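Signal transduction histidine-protein kinase/phosphatase mprB (Mycobacterium hassiacum, PDB 6BLK) probably autophosphorylates on a histidine with ATP as the sensor kinase of the MprAB two-component system, and this piece is its ATP-binding domain. Local coordinates at residues R96-V99 against F103-S106. Sequence-based numbering, arbitrary orientation.
Sequences RHLV and FFRS. With ATP (adenosine-5'-triphosphate), chain E.
Leu98 and Val99 meet the ring of Phe104 in an apolar contact inside the ATP lid, the long loop between strand 79-85 and helix 118-128. The domain has the histidine kinase, gyrase B and HSP90-like ATPase fold. Here the lid turns back on itself and lies against the nucleotide. Phe104 is buried. Its CB is directed at 96-99, and CG anti to the backbone N (chi1 169°) lays the ring beside the Leu98-Val99 peptide. One face of the ring receives this peptide link. Leu98 C sits 3.9 Å above the plane, displaced toward the rim. Val99 N lies over the same face. Leu98 CB approaches Phe104 CD1 to 3.3 Å, and Leu98 CD1 lies 3.7 Å from Phe104 CD1. Val99 touches the other side of the ring perimeter. Val99 CG2, anti to its own carbonyl carbon, is the methyl that meets Phe104 CE2, at 3.7 Å. Val99 also packs on Ile91, and its side chain comes close to that of Leu119, which binds ATP. The ligand lies next to this aromatic ring: ribose O4' is 3.4 Å from Phe104 CD2. Phe104 thus sits between segment 96-99 and the sugar. It lines the pocket, and Leu98 and Val99 back its ring. The opposite face of the ring is covered near its rim by the backbone N of Ser106. The Ser106 hydroxyl is held by hydrogen bonds with Glu95 OE1 and Ser108 N, within the same lid. The Arg105 guanidinium is hydrogen-bonded to Ser111 OG and to the carbonyls of Met112 and Gly114. The sugar itself is gripped from the backbone: Ser106 N donates a hydrogen bond of 2.8 Å to ATP O2', with an angle of 159° at the hydrogen.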
ATOM      1  N   ARG A  96      11.262 -11.362  -0.474  1.00 21.34           N
ATOM      2  CA  ARG A  96      10.246 -10.605  -1.196  1.00 17.88           C
ATOM      3  C   ARG A  96       9.253 -11.515  -1.919  1.00 28.84           C
ATOM      4  O   ARG A  96       8.205 -11.021  -2.336  1.00 28.51           O
ATOM      5  CB  ARG A  96      10.883  -9.614  -2.166  1.00 20.47           C
ATOM      6  CG  ARG A  96      11.498  -8.414  -1.462  1.00 17.42           C
ATOM      7  CD  ARG A  96      12.223  -7.519  -2.363  1.00 18.45           C
ATOM      8  NE  ARG A  96      13.015  -6.616  -1.563  1.00 15.67           N
ATOM      9  CZ  ARG A  96      14.042  -5.935  -2.021  1.00 22.32           C
ATOM     10  NH1 ARG A  96      14.405  -6.035  -3.285  1.00 29.56           N
ATOM     11  NH2 ARG A  96      14.724  -5.173  -1.173  1.00 25.40           N
ATOM     12  N   HIS A  97       9.535 -12.827  -2.005  1.00 38.34           N
ATOM     13  CA  HIS A  97       8.640 -13.833  -2.578  1.00 40.35           C
ATOM     14  C   HIS A  97       7.693 -14.467  -1.547  1.00 26.24           C
ATOM     15  O   HIS A  97       6.804 -15.246  -1.927  1.00 31.11           O
ATOM     16  CB  HIS A  97       9.468 -14.951  -3.246  1.00 31.74           C
ATOM     17  CG  HIS A  97      10.255 -15.770  -2.273  1.00 46.11           C
ATOM     18  ND1 HIS A  97       9.680 -16.728  -1.463  1.00 47.36           N
ATOM     19  CD2 HIS A  97      11.570 -15.752  -1.959  1.00 47.74           C
ATOM     20  CE1 HIS A  97      10.612 -17.270  -0.695  1.00 46.18           C
ATOM     21  NE2 HIS A  97      11.767 -16.695  -0.979  1.00 64.53           N
ATOM     22  N   LEU A  98       7.876 -14.210  -0.257  1.00 30.89           N
ATOM     23  CA  LEU A  98       6.875 -14.587   0.729  1.00 28.08           C
ATOM     24  C   LEU A  98       5.916 -13.452   1.013  1.00 18.47           C
ATOM     25  O   LEU A  98       4.855 -13.672   1.605  1.00 20.63           O
ATOM     26  CB  LEU A  98       7.539 -15.014   2.050  1.00 32.00           C
ATOM     27  CG  LEU A  98       8.173 -16.408   2.178  1.00 45.64           C
ATOM     28  CD1 LEU A  98       8.907 -16.580   3.533  1.00 35.61           C
ATOM     29  CD2 LEU A  98       7.106 -17.486   2.006  1.00 47.12           C
ATOM     30  N   VAL A  99       6.263 -12.238   0.597  1.00 18.10           N
ATOM     31  CA  VAL A  99       5.379 -11.114   0.820  1.00 21.48           C
ATOM     32  C   VAL A  99       4.146 -11.332  -0.049  1.00 18.12           C
ATOM     33  O   VAL A  99       4.249 -11.745  -1.216  1.00 19.24           O
ATOM     34  CB  VAL A  99       6.095  -9.788   0.491  1.00 15.01           C
ATOM     35  CG1 VAL A  99       5.161  -8.583   0.679  1.00 23.14           C
ATOM     36  CG2 VAL A  99       7.298  -9.609   1.348  1.00 23.31           C
ATOM     37  N   PHE A 103       0.512 -15.548   6.326  1.00 14.98           N
ATOM     38  CA  PHE A 103       1.297 -15.999   7.464  1.00 13.49           C
ATOM     39  C   PHE A 103       2.788 -15.746   7.278  1.00 21.33           C
ATOM     40  O   PHE A 103       3.615 -16.266   8.032  1.00 23.95           O
ATOM     41  CB  PHE A 103       1.015 -17.472   7.767  1.00 12.17           C
ATOM     42  CG  PHE A 103      -0.454 -17.796   7.788  1.00 17.23           C
ATOM     43  CD1 PHE A 103      -1.343 -17.020   8.505  1.00 15.10           C
ATOM     44  CD2 PHE A 103      -0.944 -18.843   7.059  1.00 13.53           C
ATOM     45  CE1 PHE A 103      -2.683 -17.308   8.504  1.00 16.10           C
ATOM     46  CE2 PHE A 103      -2.309 -19.125   7.023  1.00 17.32           C
ATOM     47  CZ  PHE A 103      -3.173 -18.363   7.738  1.00 19.35           C
ATOM     48  N   PHE A 104       3.161 -14.920   6.313  1.00 16.06           N
ATOM     49  CA  PHE A 104       4.533 -14.429   6.248  1.00 16.92           C
ATOM     50  C   PHE A 104       4.831 -13.482   7.402  1.00 16.89           C
ATOM     51  O   PHE A 104       3.988 -12.678   7.800  1.00 17.27           O
ATOM     52  CB  PHE A 104       4.788 -13.714   4.924  1.00 18.36           C
ATOM     53  CG  PHE A 104       6.089 -12.952   4.906  1.00 21.65           C
ATOM     54  CD1 PHE A 104       7.293 -13.626   5.014  1.00 30.23           C
ATOM     55  CD2 PHE A 104       6.105 -11.574   4.805  1.00 19.34           C
ATOM     56  CE1 PHE A 104       8.487 -12.944   5.008  1.00 31.78           C
ATOM     57  CE2 PHE A 104       7.292 -10.896   4.792  1.00 13.82           C
ATOM     58  CZ  PHE A 104       8.486 -11.582   4.897  1.00 23.62           C
ATOM     59  N   ARG A 105       6.033 -13.631   7.974  1.00 17.54           N
ATOM     60  CA  ARG A 105       6.533 -12.760   9.031  1.00 17.62           C
ATOM     61  C   ARG A 105       8.016 -12.535   8.770  1.00 21.13           C
ATOM     62  O   ARG A 105       8.789 -13.499   8.751  1.00 25.36           O
ATOM     63  CB  ARG A 105       6.300 -13.417  10.398  1.00 22.17           C
ATOM     64  CG  ARG A 105       6.119 -12.479  11.559  1.00 28.95           C
ATOM     65  CD  ARG A 105       5.602 -13.248  12.760  1.00 24.54           C
ATOM     66  NE  ARG A 105       5.469 -12.380  13.927  1.00 29.44           N
ATOM     67  CZ  ARG A 105       4.352 -11.788  14.336  1.00 26.65           C
ATOM     68  NH1 ARG A 105       3.205 -11.941  13.687  1.00 30.53           N
ATOM     69  NH2 ARG A 105       4.382 -11.032  15.422  1.00 28.69           N
ATOM     70  N   SER A 106       8.417 -11.276   8.575  1.00 19.47           N
ATOM     71  CA  SER A 106       9.815 -10.942   8.325  1.00 21.59           C
ATOM     72  C   SER A 106      10.656 -10.986   9.605  1.00 15.51           C
ATOM     73  O   SER A 106      10.289 -10.400  10.625  1.00 23.16           O
ATOM     74  CB  SER A 106       9.904  -9.548   7.708  1.00 23.79           C
ATOM     75  OG  SER A 106      11.249  -9.204   7.419  1.00 26.16           O
TER
HETATM   76  PG  ATP E 501      -2.197  -8.261   9.653  1.00 16.53           P
HETATM   77  O1G ATP E 501      -1.841  -7.336   8.504  1.00 13.19           O
HETATM   78  O2G ATP E 501      -2.935  -9.565   9.313  1.00 14.41           O
HETATM   79  O3G ATP E 501      -2.771  -7.554  10.869  1.00 19.04           O
HETATM   80  PB  ATP E 501       0.727  -8.419   9.638  1.00 14.36           P
HETATM   81  O1B ATP E 501       1.722  -9.172  10.503  1.00 19.29           O
HETATM   82  O2B ATP E 501       0.707  -6.931   9.597  1.00 11.83           O
HETATM   83  O3B ATP E 501      -0.761  -8.827  10.173  1.00 13.25           O
HETATM   84  PA  ATP E 501       0.957  -8.399   6.712  1.00 11.69           P
HETATM   85  O1A ATP E 501       0.426  -9.407   5.697  1.00 15.25           O
HETATM   86  O2A ATP E 501       0.387  -7.002   6.686  1.00 13.53           O
HETATM   87  O3A ATP E 501       0.765  -9.122   8.163  1.00 12.75           O
HETATM   88  O5' ATP E 501       2.522  -8.403   6.598  1.00 14.45           O
HETATM   89  C5' ATP E 501       3.244  -9.621   6.641  1.00 20.96           C
HETATM   90  C4' ATP E 501       4.581  -9.368   7.327  1.00 19.14           C
HETATM   91  O4' ATP E 501       5.390  -8.635   6.401  1.00 18.42           O
HETATM   92  C3' ATP E 501       4.575  -8.548   8.623  1.00 20.17           C
HETATM   93  O3' ATP E 501       4.337  -9.365   9.790  1.00 14.50           O
HETATM   94  C2' ATP E 501       5.980  -7.976   8.601  1.00 17.20           C
HETATM   95  O2' ATP E 501       6.955  -8.940   9.039  1.00 16.87           O
HETATM   96  C1' ATP E 501       6.226  -7.743   7.127  1.00 20.14           C
HETATM   97  N9  ATP E 501       5.886  -6.381   6.678  1.00 15.30           N
HETATM   98  C8  ATP E 501       4.794  -5.975   5.946  1.00 15.99           C
HETATM   99  N7  ATP E 501       4.870  -4.638   5.689  1.00 13.76           N
HETATM  100  C5  ATP E 501       6.018  -4.203   6.256  1.00 12.87           C
HETATM  101  C6  ATP E 501       6.675  -2.916   6.307  1.00 19.30           C
HETATM  102  N6  ATP E 501       6.077  -1.856   5.747  1.00 15.23           N
HETATM  103  N1  ATP E 501       7.839  -2.844   6.950  1.00 17.54           N
HETATM  104  C2  ATP E 501       8.413  -3.918   7.524  1.00 15.01           C
HETATM  105  N3  ATP E 501       7.872  -5.143   7.497  1.00 18.56           N
HETATM  106  C4  ATP E 501       6.687  -5.333   6.872  1.00 18.46           C